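Long-range contacts in geranyltranstransferase (Marinomonas sp. MED121, PDB 4F62), which probably catalyses the chain-lengthening condensation of allylic diphosphates with isopentenyl diphosphate, as a putative farnesyl-diphosphate synthase of the polyprenyl transferase group: residues A[11-16]-A[49-54]; A[171-176]-A[247-252]. One frame throughout, in Å; residues are numbered along the deposited sequence.

Both contacts join helices of a single all-helical chain, but they lie on opposite sides of its centre, about 30 Å apart between centres and about 11 Å between nearest atoms. Contact 1 is the more buried: helix 5-23 crosses helix 48-60 round a tyrosine, and its polar ends are tied to D68, F8 and K46. Contact 2 is partly buried, farther from the chain's centre, and sets helix 170-194 against the beginning of helix 249-273, with a leucine methyl over an aromatic face and that leucine giving the largest share of the buried surface. The two have no helix in common, yet helix 170-194 also packs on R49 and L52 of contact 1. Neither has a hydrogen bond across its segments.

Contact 1: A[11-16]-A[49-54]; sequences YTQSRV and RPMLTY
The ring of Y54 lies against T12, R15 and V16, joining helix 5-23 to helix 48-60 in the all-helical isoprenoid synthase fold. The axes of the two segments cross at 106°, with a closest approach of 9.2 Å. T12 and the ring run alongside one another, pointing opposite ways, T12 CB coming within 3.6 Å of Y54 CD2, while T12 CG2 also reaches Y54 CB. Farther along the ring, the aliphatic part of R15 passes obliquely, and its NE is 3.7 Å from Y54 CE1, with guanidinium and ring planes 55° apart. V16 CB sits at the ring edge, near its plane; together these three neighbours probably limit the ring's rotation. Both V16 methyls meet the P50 ring, CG1 lying 3.9 Å from P50 CB. On the flank nearer the start of helix 5-23, M51 runs roughly perpendicular to the T12 side chain and brings its CG beside T12 OG1; its sulfur also approaches Q13 NE2.

Polar ends are engaged beyond the two segments. T12 OG1 bonds to F8 O, and Q13 NE2 to K46 O. D68 OD1 takes both a hydrogen bond from Y54 OH and a salt bridge from R15 NE, and thus ties the end of the tyrosine to the arginine. R15 leaves the backbone with CG anti to N (chi1 -175°) and stays extended as far as NE. Its far end is steadied within helix 5-23, where R15 NH1 donates to Y11 OH at 2.8 Å, the hydroxyl oxygen lying in the guanidinium plane.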
ATOM      1  N   TYR A  11      -8.875 -11.360  24.453  1.00 47.29           N
ATOM      2  CA  TYR A  11      -7.789 -10.399  24.692  1.00 46.57           C
ATOM      3  C   TYR A  11      -7.270  -9.758  23.401  1.00 48.06           C
ATOM      4  O   TYR A  11      -7.196  -8.521  23.290  1.00 40.21           O
ATOM      5  CB  TYR A  11      -6.637 -11.057  25.477  1.00 49.60           C
ATOM      6  CG  TYR A  11      -5.435 -10.144  25.671  1.00 44.54           C
ATOM      7  CD1 TYR A  11      -5.398  -9.212  26.705  1.00 43.10           C
ATOM      8  CD2 TYR A  11      -4.345 -10.220  24.820  1.00 44.88           C
ATOM      9  CE1 TYR A  11      -4.293  -8.371  26.874  1.00 53.46           C
ATOM     10  CE2 TYR A  11      -3.245  -9.384  24.971  1.00 47.31           C
ATOM     11  CZ  TYR A  11      -3.222  -8.467  25.999  1.00 49.75           C
ATOM     12  OH  TYR A  11      -2.130  -7.643  26.137  1.00 50.74           O
ATOM     13  N   THR A  12      -6.906 -10.591  22.426  1.00 41.98           N
ATOM     14  CA  THR A  12      -6.297 -10.081  21.199  1.00 40.82           C
ATOM     15  C   THR A  12      -7.276  -9.329  20.296  1.00 40.38           C
ATOM     16  O   THR A  12      -6.904  -8.355  19.640  1.00 43.37           O
ATOM     17  CB  THR A  12      -5.590 -11.203  20.402  1.00 42.32           C
ATOM     18  OG1 THR A  12      -6.526 -12.242  20.131  1.00 47.47           O
ATOM     19  CG2 THR A  12      -4.460 -11.789  21.223  1.00 46.24           C
ATOM     20  N   GLN A  13      -8.511  -9.807  20.226  1.00 41.33           N
ATOM     21  CA  GLN A  13      -9.541  -9.100  19.472  1.00 42.90           C
ATOM     22  C   GLN A  13      -9.794  -7.702  20.058  1.00 43.29           C
ATOM     23  O   GLN A  13      -9.817  -6.727  19.322  1.00 42.93           O
ATOM     24  CB  GLN A  13     -10.836  -9.934  19.410  1.00 43.47           C
ATOM     25  CG  GLN A  13     -10.734 -11.130  18.439  1.00 42.63           C
ATOM     26  CD  GLN A  13     -11.808 -12.206  18.652  1.00 55.73           C
ATOM     27  OE1 GLN A  13     -12.615 -12.141  19.591  1.00 57.63           O
ATOM     28  NE2 GLN A  13     -11.809 -13.210  17.774  1.00 56.27           N
ATOM     29  N   SER A  14      -9.993  -7.618  21.377  1.00 38.77           N
ATOM     30  CA  SER A  14     -10.136  -6.325  22.047  1.00 44.41           C
ATOM     31  C   SER A  14      -8.899  -5.464  21.794  1.00 45.32           C
ATOM     32  O   SER A  14      -9.001  -4.275  21.476  1.00 44.76           O
ATOM     33  CB  SER A  14     -10.330  -6.501  23.550  1.00 42.90           C
ATOM     34  OG  SER A  14     -11.491  -7.274  23.808  1.00 65.56           O
ATOM     35  N   ARG A  15      -7.729  -6.076  21.920  1.00 42.78           N
ATOM     36  CA  ARG A  15      -6.486  -5.336  21.772  1.00 44.54           C
ATOM     37  C   ARG A  15      -6.314  -4.768  20.359  1.00 45.84           C
ATOM     38  O   ARG A  15      -6.028  -3.570  20.200  1.00 42.70           O
ATOM     39  CB  ARG A  15      -5.273  -6.192  22.182  1.00 44.96           C
ATOM     40  CG  ARG A  15      -3.959  -5.418  22.163  1.00 43.43           C
ATOM     41  CD  ARG A  15      -2.786  -6.177  22.766  1.00 44.77           C
ATOM     42  NE  ARG A  15      -1.546  -5.435  22.534  1.00 47.88           N
ATOM     43  CZ  ARG A  15      -0.536  -5.353  23.394  1.00 45.20           C
ATOM     44  NH1 ARG A  15      -0.599  -5.981  24.556  1.00 42.84           N
ATOM     45  NH2 ARG A  15       0.539  -4.633  23.085  1.00 43.06           N
ATOM     46  N   VAL A  16      -6.491  -5.591  19.325  1.00 40.35           N
ATOM     47  CA  VAL A  16      -6.280  -5.068  17.971  1.00 38.24           C
ATOM     48  C   VAL A  16      -7.377  -4.075  17.568  1.00 40.35           C
ATOM     49  O   VAL A  16      -7.110  -3.107  16.856  1.00 43.64           O
ATOM     50  CB  VAL A  16      -6.060  -6.183  16.901  1.00 37.43           C
ATOM     51  CG1 VAL A  16      -7.362  -6.930  16.586  1.00 37.02           C
ATOM     52  CG2 VAL A  16      -5.454  -5.594  15.619  1.00 35.33           C
ATOM     53  N   ARG A  49      -5.738 -13.298  11.813  1.00 30.80           N
ATOM     54  CA  ARG A  49      -4.370 -12.862  11.546  1.00 34.04           C
ATOM     55  C   ARG A  49      -3.753 -12.074  12.708  1.00 38.32           C
ATOM     56  O   ARG A  49      -2.615 -12.344  13.106  1.00 34.00           O
ATOM     57  CB  ARG A  49      -4.284 -12.143  10.187  1.00 28.38           C
ATOM     58  CG  ARG A  49      -4.567 -13.128   9.032  1.00 33.92           C
ATOM     59  CD  ARG A  49      -5.003 -12.453   7.728  1.00 34.50           C
ATOM     60  NE  ARG A  49      -5.556 -13.437   6.784  1.00 35.07           N
ATOM     61  CZ  ARG A  49      -6.766 -13.987   6.886  1.00 44.68           C
ATOM     62  NH1 ARG A  49      -7.567 -13.655   7.895  1.00 43.93           N
ATOM     63  NH2 ARG A  49      -7.178 -14.866   5.978  1.00 40.06           N
ATOM     64  N   PRO A  50      -4.489 -11.097  13.265  1.00 43.80           N
ATOM     65  CA  PRO A  50      -3.972 -10.564  14.535  1.00 37.66           C
ATOM     66  C   PRO A  50      -3.717 -11.630  15.617  1.00 38.82           C
ATOM     67  O   PRO A  50      -2.652 -11.588  16.244  1.00 35.80           O
ATOM     68  CB  PRO A  50      -5.073  -9.595  14.972  1.00 36.91           C
ATOM     69  CG  PRO A  50      -5.543  -9.017  13.650  1.00 37.56           C
ATOM     70  CD  PRO A  50      -5.540 -10.229  12.697  1.00 38.14           C
ATOM     71  N   MET A  51      -4.641 -12.562  15.831  1.00 38.09           N
ATOM     72  CA  MET A  51      -4.421 -13.595  16.845  1.00 38.02           C
ATOM     73  C   MET A  51      -3.115 -14.370  16.628  1.00 41.49           C
ATOM     74  O   MET A  51      -2.354 -14.580  17.567  1.00 37.98           O
ATOM     75  CB  MET A  51      -5.622 -14.549  16.939  1.00 37.59           C
ATOM     76  CG  MET A  51      -6.873 -13.859  17.465  1.00 39.75           C
ATOM     77  SD  MET A  51      -8.227 -14.967  17.914  1.00 46.05           S
ATOM     78  CE  MET A  51      -8.670 -15.591  16.301  1.00 55.63           C
ATOM     79  N   LEU A  52      -2.851 -14.782  15.390  1.00 36.23           N
ATOM     80  CA  LEU A  52      -1.601 -15.467  15.065  1.00 34.92           C
ATOM     81  C   LEU A  52      -0.392 -14.586  15.352  1.00 36.30           C
ATOM     82  O   LEU A  52       0.630 -15.066  15.833  1.00 38.68           O
ATOM     83  CB  LEU A  52      -1.571 -15.854  13.583  1.00 31.97           C
ATOM     84  CG  LEU A  52      -2.475 -17.014  13.167  1.00 39.95           C
ATOM     85  CD1 LEU A  52      -2.506 -17.098  11.643  1.00 38.95           C
ATOM     86  CD2 LEU A  52      -1.991 -18.333  13.781  1.00 36.09           C
ATOM     87  N   THR A  53      -0.502 -13.298  15.039  1.00 32.05           N
ATOM     88  CA  THR A  53       0.604 -12.363  15.248  1.00 32.72           C
ATOM     89  C   THR A  53       0.953 -12.247  16.728  1.00 40.43           C
ATOM     90  O   THR A  53       2.124 -12.352  17.122  1.00 36.85           O
ATOM     91  CB  THR A  53       0.259 -10.973  14.692  1.00 37.25           C
ATOM     92  OG1 THR A  53      -0.202 -11.117  13.342  1.00 35.64           O
ATOM     93  CG2 THR A  53       1.493 -10.043  14.708  1.00 34.32           C
ATOM     94  N   TYR A  54      -0.063 -12.042  17.560  1.00 38.74           N
ATOM     95  CA  TYR A  54       0.187 -11.905  18.988  1.00 38.59           C
ATOM     96  C   TYR A  54       0.680 -13.223  19.572  1.00 37.30           C
ATOM     97  O   TYR A  54       1.511 -13.219  20.485  1.00 34.83           O
ATOM     98  CB  TYR A  54      -1.074 -11.458  19.727  1.00 35.01           C
ATOM     99  CG  TYR A  54      -1.480 -10.028  19.458  1.00 42.77           C
ATOM    100  CD1 TYR A  54      -0.672  -8.965  19.860  1.00 41.40           C
ATOM    101  CD2 TYR A  54      -2.686  -9.734  18.829  1.00 40.99           C
ATOM    102  CE1 TYR A  54      -1.048  -7.642  19.623  1.00 41.38           C
ATOM    103  CE2 TYR A  54      -3.073  -8.412  18.592  1.00 43.36           C
ATOM    104  CZ  TYR A  54      -2.257  -7.375  18.992  1.00 40.66           C
ATOM    105  OH  TYR A  54      -2.651  -6.075  18.762  1.00 39.76           O
TER

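Contact 2: A[171-176]-A[247-252]; sequences AELEQM and ATYPKL
L173 is the residue most covered here, and its CD2 methyl sits squarely over one face of the Y249 ring. This CH-pi contact places CD2 3.5 Å from the ring centroid and only 10° off the normal. The chi1 of L173 is near 180°, swinging CG away from its own amide N and out to the tyrosine; CG itself lies 3.6 Å from Y249 CZ. The same methyl meets L252 CD1 at 3.8 Å and the backbone of T248, so Y249, L252 and the N-cap residue T248 all touch it.

Y249 reaches on beyond the leucine, its OH coming 3.6 Å from E174 CA and hydrogen-bonding to ND1 of H177, one turn farther along helix 170-194. Replacing Y249 by an alanine would probably uncover the L173 methyl on that side and leave H177 ND1 without its hydroxyl partner. L216 of helix 201-226 also packs on Y249.

T248 OG1 accepts from K251 N at 3.2 Å. This is a threonine N-cap starting helix 249-273, here packed on the flank of helix 170-194 in the all-helical polyprenyl synthetase (isoprenoid synthase) fold.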
ATOM      1  N   ALA A 171      -1.180 -29.443  -7.751  1.00 37.02           N
ATOM      2  CA  ALA A 171      -0.040 -28.538  -7.591  1.00 39.93           C
ATOM      3  C   ALA A 171      -0.441 -27.097  -7.849  1.00 42.54           C
ATOM      4  O   ALA A 171      -0.013 -26.186  -7.127  1.00 42.66           O
ATOM      5  CB  ALA A 171       1.093 -28.941  -8.535  1.00 40.56           C
ATOM      6  N   GLU A 172      -1.247 -26.884  -8.892  1.00 40.19           N
ATOM      7  CA  GLU A 172      -1.709 -25.541  -9.219  1.00 37.88           C
ATOM      8  C   GLU A 172      -2.657 -25.012  -8.147  1.00 41.58           C
ATOM      9  O   GLU A 172      -2.591 -23.839  -7.782  1.00 41.00           O
ATOM     10  CB  GLU A 172      -2.356 -25.520 -10.607  1.00 37.79           C
ATOM     11  CG  GLU A 172      -1.329 -25.582 -11.723  1.00 42.74           C
ATOM     12  CD  GLU A 172      -1.945 -25.847 -13.080  1.00 52.48           C
ATOM     13  OE1 GLU A 172      -2.940 -26.607 -13.156  1.00 51.55           O
ATOM     14  OE2 GLU A 172      -1.426 -25.299 -14.075  1.00 57.46           O
ATOM     15  N   LEU A 173      -3.526 -25.882  -7.633  1.00 40.91           N
ATOM     16  CA  LEU A 173      -4.457 -25.480  -6.588  1.00 36.05           C
ATOM     17  C   LEU A 173      -3.695 -25.072  -5.334  1.00 36.48           C
ATOM     18  O   LEU A 173      -3.960 -24.005  -4.752  1.00 37.79           O
ATOM     19  CB  LEU A 173      -5.455 -26.598  -6.262  1.00 40.17           C
ATOM     20  CG  LEU A 173      -6.553 -26.221  -5.258  1.00 38.05           C
ATOM     21  CD1 LEU A 173      -7.312 -25.010  -5.764  1.00 38.63           C
ATOM     22  CD2 LEU A 173      -7.511 -27.395  -5.052  1.00 36.02           C
ATOM     23  N   GLU A 174      -2.737 -25.906  -4.928  1.00 37.22           N
ATOM     24  CA  GLU A 174      -1.887 -25.564  -3.795  1.00 41.52           C
ATOM     25  C   GLU A 174      -1.161 -24.233  -4.017  1.00 43.74           C
ATOM     26  O   GLU A 174      -1.173 -23.364  -3.143  1.00 35.07           O
ATOM     27  CB  GLU A 174      -0.856 -26.658  -3.481  1.00 42.18           C
ATOM     28  CG  GLU A 174      -0.009 -26.271  -2.249  1.00 53.52           C
ATOM     29  CD  GLU A 174       1.418 -26.812  -2.266  1.00 66.50           C
ATOM     30  OE1 GLU A 174       1.865 -27.328  -3.313  1.00 67.49           O
ATOM     31  OE2 GLU A 174       2.101 -26.712  -1.219  1.00 76.82           O
ATOM     32  N   GLN A 175      -0.534 -24.069  -5.181  1.00 39.75           N
ATOM     33  CA  GLN A 175       0.163 -22.816  -5.482  1.00 37.69           C
ATOM     34  C   GLN A 175      -0.755 -21.596  -5.337  1.00 42.27           C
ATOM     35  O   GLN A 175      -0.365 -20.559  -4.777  1.00 38.76           O
ATOM     36  CB  GLN A 175       0.757 -22.845  -6.895  1.00 37.33           C
ATOM     37  CG  GLN A 175       1.385 -21.487  -7.302  1.00 38.64           C
ATOM     38  CD  GLN A 175       2.145 -21.567  -8.611  1.00 47.08           C
ATOM     39  OE1 GLN A 175       1.547 -21.628  -9.689  1.00 50.26           O
ATOM     40  NE2 GLN A 175       3.475 -21.589  -8.523  1.00 51.03           N
ATOM     41  N   MET A 176      -1.978 -21.730  -5.840  1.00 37.13           N
ATOM     42  CA  MET A 176      -2.953 -20.649  -5.776  1.00 41.79           C
ATOM     43  C   MET A 176      -3.273 -20.259  -4.331  1.00 43.48           C
ATOM     44  O   MET A 176      -3.289 -19.074  -3.989  1.00 40.90           O
ATOM     45  CB  MET A 176      -4.237 -21.055  -6.509  1.00 40.79           C
ATOM     46  CG  MET A 176      -5.199 -19.920  -6.757  1.00 44.37           C
ATOM     47  SD  MET A 176      -6.343 -19.710  -5.390  1.00 61.23           S
ATOM     48  CE  MET A 176      -7.624 -20.873  -5.948  1.00 45.72           C
ATOM     49  N   ALA A 247     -12.059 -26.885  -9.591  1.00 78.17           N
ATOM     50  CA  ALA A 247     -11.103 -27.701  -8.827  1.00 68.68           C
ATOM     51  C   ALA A 247     -11.188 -27.550  -7.298  1.00 55.02           C
ATOM     52  O   ALA A 247     -11.209 -26.439  -6.768  1.00 55.39           O
ATOM     53  CB  ALA A 247      -9.673 -27.429  -9.301  1.00 66.92           C
ATOM     54  N   THR A 248     -11.220 -28.691  -6.606  1.00 47.21           N
ATOM     55  CA  THR A 248     -11.255 -28.751  -5.147  1.00 40.66           C
ATOM     56  C   THR A 248     -10.355 -29.901  -4.678  1.00 44.12           C
ATOM     57  O   THR A 248     -10.080 -30.829  -5.442  1.00 43.67           O
ATOM     58  CB  THR A 248     -12.688 -29.031  -4.621  1.00 51.53           C
ATOM     59  OG1 THR A 248     -13.026 -30.401  -4.858  1.00 45.34           O
ATOM     60  CG2 THR A 248     -13.724 -28.144  -5.298  1.00 47.48           C
ATOM     61  N   TYR A 249      -9.922 -29.867  -3.423  1.00 38.11           N
ATOM     62  CA  TYR A 249      -9.139 -30.985  -2.889  1.00 39.35           C
ATOM     63  C   TYR A 249      -9.831 -32.358  -2.906  1.00 40.11           C
ATOM     64  O   TYR A 249      -9.193 -33.354  -3.256  1.00 40.33           O
ATOM     65  CB  TYR A 249      -8.531 -30.646  -1.518  1.00 37.00           C
ATOM     66  CG  TYR A 249      -7.554 -29.488  -1.620  1.00 38.35           C
ATOM     67  CD1 TYR A 249      -6.245 -29.686  -2.054  1.00 40.39           C
ATOM     68  CD2 TYR A 249      -7.963 -28.188  -1.337  1.00 38.02           C
ATOM     69  CE1 TYR A 249      -5.352 -28.610  -2.182  1.00 40.16           C
ATOM     70  CE2 TYR A 249      -7.083 -27.113  -1.452  1.00 41.74           C
ATOM     71  CZ  TYR A 249      -5.781 -27.330  -1.874  1.00 42.55           C
ATOM     72  OH  TYR A 249      -4.923 -26.255  -1.993  1.00 37.51           O
ATOM     73  N   PRO A 250     -11.132 -32.425  -2.532  1.00 42.69           N
ATOM     74  CA  PRO A 250     -11.798 -33.733  -2.590  1.00 41.27           C
ATOM     75  C   PRO A 250     -11.896 -34.275  -4.004  1.00 42.26           C
ATOM     76  O   PRO A 250     -11.834 -35.489  -4.191  1.00 42.00           O
ATOM     77  CB  PRO A 250     -13.199 -33.445  -2.049  1.00 41.60           C
ATOM     78  CG  PRO A 250     -13.006 -32.282  -1.136  1.00 43.83           C
ATOM     79  CD  PRO A 250     -11.945 -31.438  -1.796  1.00 40.31           C
ATOM     80  N   LYS A 251     -12.053 -33.407  -4.996  1.00 42.33           N
ATOM     81  CA  LYS A 251     -12.062 -33.900  -6.377  1.00 52.15           C
ATOM     82  C   LYS A 251     -10.682 -34.370  -6.818  1.00 48.75           C
ATOM     83  O   LYS A 251     -10.565 -35.320  -7.582  1.00 44.37           O
ATOM     84  CB  LYS A 251     -12.623 -32.846  -7.340  1.00 55.27           C
ATOM     85  CG  LYS A 251     -14.137 -32.806  -7.307  1.00 65.17           C
ATOM     86  CD  LYS A 251     -14.683 -31.403  -7.459  1.00 70.81           C
ATOM     87  CE  LYS A 251     -14.953 -31.061  -8.908  1.00 75.72           C
ATOM     88  NZ  LYS A 251     -15.639 -29.739  -9.017  1.00 78.23           N
ATOM     89  N   LEU A 252      -9.638 -33.715  -6.322  1.00 40.57           N
ATOM     90  CA  LEU A 252      -8.283 -34.064  -6.741  1.00 45.43           C
ATOM     91  C   LEU A 252      -7.690 -35.231  -5.947  1.00 42.83           C
ATOM     92  O   LEU A 252      -6.853 -35.970  -6.458  1.00 45.65           O
ATOM     93  CB  LEU A 252      -7.365 -32.833  -6.669  1.00 34.76           C
ATOM     94  CG  LEU A 252      -7.672 -31.723  -7.680  1.00 40.56           C
ATOM     95  CD1 LEU A 252      -6.956 -30.415  -7.310  1.00 41.37           C
ATOM     96  CD2 LEU A 252      -7.286 -32.172  -9.087  1.00 44.07           C
TER